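PDB 6P2K: fibronectin type III domain-containing protein from Simiduia agarivorans, which probably hydrolyses the backbone of xyloglucan-type beta-glucans, its present chain being the glycoside hydrolase family 74 module built from seven-bladed beta-propellers. Local coordinates for residues F156-V169 and T178-S190. Numbering follows the deposited sequence.
Sequences FDSNSSTDRNVYSV and TVYLGSNKGVYKS
F156 holds CG between its backbone N and carbonyl carbon (chi1 58°), while CG of Y188 lies anti to the carbonyl carbon (chi1 -70°); these two torsions bring CD1 of F156 over the centre of the Y188 ring in an edge-to-face pair, planes 56° apart. The F156 ring gives one of its faces to L181, whose CD2 makes a CH-pi contact 3.9 Å from the ring centroid. K185 runs past this cluster, its CG 3.9 Å from F156 CE1, its CD and CE beside D163 O, and delivers NZ to the carboxylate of D157 in a salt bridge; G137 O is a further acceptor for the ammonium. An alanine at Y188 removes the face under F156 CD1, and the F156 ring would probably be left freer to turn, with a gap beside it. At the other end, D163 OD1 is gripped from opposite faces of its plane, by N184 ND2 at 2.7 Å and by N165 N in an Asx turn. N165 O takes two donors, N184 N at 3.0 Å and S183 OG at 2.8 Å. In a classic beta bulge, Y167 and S168 both face G182, and Y167 N reaches G182 O at 2.7 Å. The whole illustrates how a propeller links blades: the loop leaving strand 152-155 folds over the 179-183/187-190 hairpin before entering the next sheet as strand 166-171, between strands 114-119 and 210-216 of the flanking blades.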
# COMPACT_ATOMS: atom_id res chain seq x y z
N PHE B 156 -71.95 19.76 9.45
CA PHE B 156 -72.45 18.40 9.49
C PHE B 156 -72.27 17.72 10.84
O PHE B 156 -72.68 16.56 10.99
CB PHE B 156 -71.80 17.55 8.38
CG PHE B 156 -70.29 17.48 8.44
CD1 PHE B 156 -69.66 16.50 9.19
CD2 PHE B 156 -69.52 18.37 7.73
CE1 PHE B 156 -68.28 16.43 9.24
CE2 PHE B 156 -68.14 18.31 7.77
CZ PHE B 156 -67.52 17.33 8.53
N ASP B 157 -71.68 18.39 11.82
CA ASP B 157 -71.62 17.88 13.18
C ASP B 157 -71.52 19.06 14.13
O ASP B 157 -70.69 19.95 13.93
CB ASP B 157 -70.44 16.92 13.38
CG ASP B 157 -70.34 16.41 14.81
OD1 ASP B 157 -69.69 17.07 15.64
OD2 ASP B 157 -70.93 15.34 15.09
N SER B 158 -72.38 19.07 15.16
CA SER B 158 -72.51 20.22 16.05
C SER B 158 -71.55 20.19 17.23
O SER B 158 -71.37 21.22 17.89
CB SER B 158 -73.94 20.30 16.59
OG SER B 158 -74.88 19.90 15.60
N ASN B 159 -70.92 19.05 17.50
CA ASN B 159 -70.10 18.92 18.69
C ASN B 159 -68.77 19.64 18.52
O ASN B 159 -68.04 19.38 17.56
CB ASN B 159 -69.87 17.44 19.01
CG ASN B 159 -69.46 17.23 20.44
OD1 ASN B 159 -69.11 18.17 21.15
ND2 ASN B 159 -69.49 15.97 20.88
N SER B 160 -68.46 20.54 19.44
CA SER B 160 -67.17 21.21 19.49
C SER B 160 -66.18 20.50 20.40
O SER B 160 -65.02 20.92 20.49
CB SER B 160 -67.33 22.66 19.94
OG SER B 160 -67.99 22.75 21.19
N SER B 161 -66.59 19.43 21.08
CA SER B 161 -65.68 18.64 21.89
C SER B 161 -64.79 17.73 21.05
O SER B 161 -63.85 17.14 21.59
CB SER B 161 -66.48 17.79 22.88
OG SER B 161 -67.19 16.74 22.23
N THR B 162 -65.07 17.61 19.75
CA THR B 162 -64.58 16.52 18.92
C THR B 162 -63.73 17.02 17.76
O THR B 162 -63.91 18.13 17.25
CB THR B 162 -65.74 15.71 18.37
OG1 THR B 162 -66.64 16.60 17.69
CG2 THR B 162 -66.47 14.97 19.49
N ASP B 163 -62.83 16.14 17.30
CA ASP B 163 -61.90 16.49 16.23
C ASP B 163 -62.62 16.54 14.89
O ASP B 163 -63.32 15.59 14.51
CB ASP B 163 -60.75 15.47 16.20
CG ASP B 163 -59.67 15.83 15.20
OD1 ASP B 163 -59.96 15.84 13.98
OD2 ASP B 163 -58.54 16.11 15.63
N ARG B 164 -62.41 17.63 14.16
CA ARG B 164 -63.17 17.95 12.96
C ARG B 164 -62.37 17.77 11.67
O ARG B 164 -62.85 18.15 10.60
CB ARG B 164 -63.69 19.38 13.04
CG ARG B 164 -62.60 20.41 12.86
CD ARG B 164 -62.87 21.72 13.57
NE ARG B 164 -61.64 22.48 13.74
CZ ARG B 164 -61.09 23.23 12.79
NH1 ARG B 164 -61.67 23.32 11.59
NH2 ARG B 164 -59.97 23.89 13.02
N ASN B 165 -61.17 17.19 11.76
CA ASN B 165 -60.31 17.05 10.59
C ASN B 165 -60.99 16.23 9.51
O ASN B 165 -61.40 15.09 9.75
CB ASN B 165 -58.99 16.40 11.01
CG ASN B 165 -57.90 16.53 9.97
OD1 ASN B 165 -58.10 17.15 8.92
ND2 ASN B 165 -56.74 15.95 10.24
N VAL B 166 -61.12 16.80 8.32
CA VAL B 166 -61.66 16.11 7.15
C VAL B 166 -60.49 15.67 6.28
O VAL B 166 -59.59 16.47 5.98
CB VAL B 166 -62.64 16.99 6.37
CG1 VAL B 166 -63.11 16.27 5.11
CG2 VAL B 166 -63.83 17.37 7.24
N TYR B 167 -60.50 14.41 5.86
CA TYR B 167 -59.40 13.84 5.09
C TYR B 167 -59.68 13.77 3.60
O TYR B 167 -58.78 14.04 2.80
CB TYR B 167 -59.05 12.45 5.63
CG TYR B 167 -58.50 12.49 7.04
CD1 TYR B 167 -57.22 12.97 7.29
CD2 TYR B 167 -59.26 12.05 8.11
CE1 TYR B 167 -56.72 13.01 8.57
CE2 TYR B 167 -58.76 12.08 9.40
CZ TYR B 167 -57.49 12.56 9.63
OH TYR B 167 -56.98 12.60 10.91
N SER B 168 -60.90 13.41 3.18
CA SER B 168 -61.19 13.34 1.76
C SER B 168 -62.65 13.69 1.50
O SER B 168 -63.51 13.58 2.38
CB SER B 168 -60.85 11.97 1.18
OG SER B 168 -61.10 10.93 2.11
N VAL B 169 -62.91 14.11 0.27
CA VAL B 169 -64.24 14.47 -0.22
C VAL B 169 -64.33 13.95 -1.65
O VAL B 169 -63.56 14.38 -2.52
CB VAL B 169 -64.48 15.99 -0.19
CG1 VAL B 169 -65.75 16.35 -0.94
CG2 VAL B 169 -64.54 16.50 1.25
N THR B 178 -74.37 13.21 -5.56
CA THR B 178 -73.99 12.32 -4.47
C THR B 178 -72.52 12.57 -4.14
O THR B 178 -71.69 12.66 -5.05
CB THR B 178 -74.20 10.86 -4.86
OG1 THR B 178 -75.56 10.68 -5.28
CG2 THR B 178 -73.87 9.94 -3.68
N VAL B 179 -72.20 12.70 -2.85
CA VAL B 179 -70.81 12.94 -2.44
C VAL B 179 -70.66 12.57 -0.96
O VAL B 179 -71.56 12.82 -0.15
CB VAL B 179 -70.40 14.40 -2.71
CG1 VAL B 179 -71.47 15.38 -2.21
CG2 VAL B 179 -69.04 14.72 -2.11
N TYR B 180 -69.52 11.97 -0.62
CA TYR B 180 -69.16 11.60 0.74
C TYR B 180 -67.93 12.37 1.20
O TYR B 180 -67.10 12.81 0.40
CB TYR B 180 -68.85 10.10 0.86
CG TYR B 180 -69.93 9.16 0.40
CD1 TYR B 180 -70.23 9.01 -0.94
CD2 TYR B 180 -70.63 8.39 1.32
CE1 TYR B 180 -71.20 8.14 -1.36
CE2 TYR B 180 -71.61 7.51 0.91
CZ TYR B 180 -71.89 7.39 -0.43
OH TYR B 180 -72.87 6.52 -0.85
N LEU B 181 -67.81 12.49 2.52
CA LEU B 181 -66.59 12.99 3.14
C LEU B 181 -66.13 12.02 4.22
O LEU B 181 -66.95 11.36 4.88
CB LEU B 181 -66.76 14.40 3.74
CG LEU B 181 -67.64 14.63 4.97
CD1 LEU B 181 -66.89 14.43 6.29
CD2 LEU B 181 -68.22 16.03 4.90
N GLY B 182 -64.82 11.92 4.38
CA GLY B 182 -64.23 11.09 5.41
C GLY B 182 -63.50 11.91 6.45
O GLY B 182 -62.61 12.69 6.12
N SER B 183 -63.89 11.76 7.71
CA SER B 183 -63.42 12.66 8.75
C SER B 183 -63.16 11.89 10.03
O SER B 183 -63.52 10.72 10.16
CB SER B 183 -64.43 13.79 9.00
OG SER B 183 -64.12 14.49 10.18
N ASN B 184 -62.50 12.56 10.98
CA ASN B 184 -62.46 12.04 12.33
C ASN B 184 -63.85 12.05 12.97
O ASN B 184 -64.06 11.38 13.99
CB ASN B 184 -61.47 12.83 13.19
CG ASN B 184 -60.02 12.52 12.85
OD1 ASN B 184 -59.67 11.38 12.54
ND2 ASN B 184 -59.17 13.54 12.91
N LYS B 185 -64.79 12.82 12.41
CA LYS B 185 -66.18 12.71 12.84
C LYS B 185 -66.75 11.35 12.48
O LYS B 185 -67.54 10.77 13.24
CB LYS B 185 -67.00 13.82 12.20
CG LYS B 185 -66.51 15.23 12.48
CD LYS B 185 -66.45 15.48 13.98
CE LYS B 185 -66.24 16.95 14.29
NZ LYS B 185 -67.49 17.62 14.73
N GLY B 186 -66.37 10.83 11.33
CA GLY B 186 -66.94 9.65 10.73
C GLY B 186 -67.17 9.90 9.25
O GLY B 186 -66.81 10.95 8.72
N VAL B 187 -67.79 8.93 8.58
CA VAL B 187 -68.11 9.06 7.17
C VAL B 187 -69.51 9.65 7.05
O VAL B 187 -70.47 9.10 7.59
CB VAL B 187 -68.00 7.72 6.45
CG1 VAL B 187 -68.59 7.82 5.05
CG2 VAL B 187 -66.55 7.28 6.37
N TYR B 188 -69.61 10.77 6.34
CA TYR B 188 -70.88 11.45 6.13
C TYR B 188 -71.20 11.45 4.64
O TYR B 188 -70.31 11.47 3.79
CB TYR B 188 -70.83 12.89 6.66
CG TYR B 188 -70.79 12.96 8.17
CD1 TYR B 188 -69.64 12.64 8.87
CD2 TYR B 188 -71.91 13.34 8.90
CE1 TYR B 188 -69.59 12.70 10.24
CE2 TYR B 188 -71.88 13.41 10.28
CZ TYR B 188 -70.72 13.08 10.95
OH TYR B 188 -70.67 13.14 12.32
N LYS B 189 -72.49 11.40 4.33
CA LYS B 189 -72.95 11.36 2.95
C LYS B 189 -73.99 12.44 2.71
O LYS B 189 -74.85 12.70 3.55
CB LYS B 189 -73.55 10.00 2.59
CG LYS B 189 -74.07 9.94 1.16
CD LYS B 189 -75.04 8.78 0.95
CE LYS B 189 -75.21 8.49 -0.53
NZ LYS B 189 -75.87 7.18 -0.78
N SER B 190 -73.90 13.07 1.54
CA SER B 190 -74.88 14.03 1.09
C SER B 190 -75.41 13.61 -0.27
O SER B 190 -74.63 13.26 -1.16
CB SER B 190 -74.29 15.44 1.00
OG SER B 190 -74.89 16.18 -0.04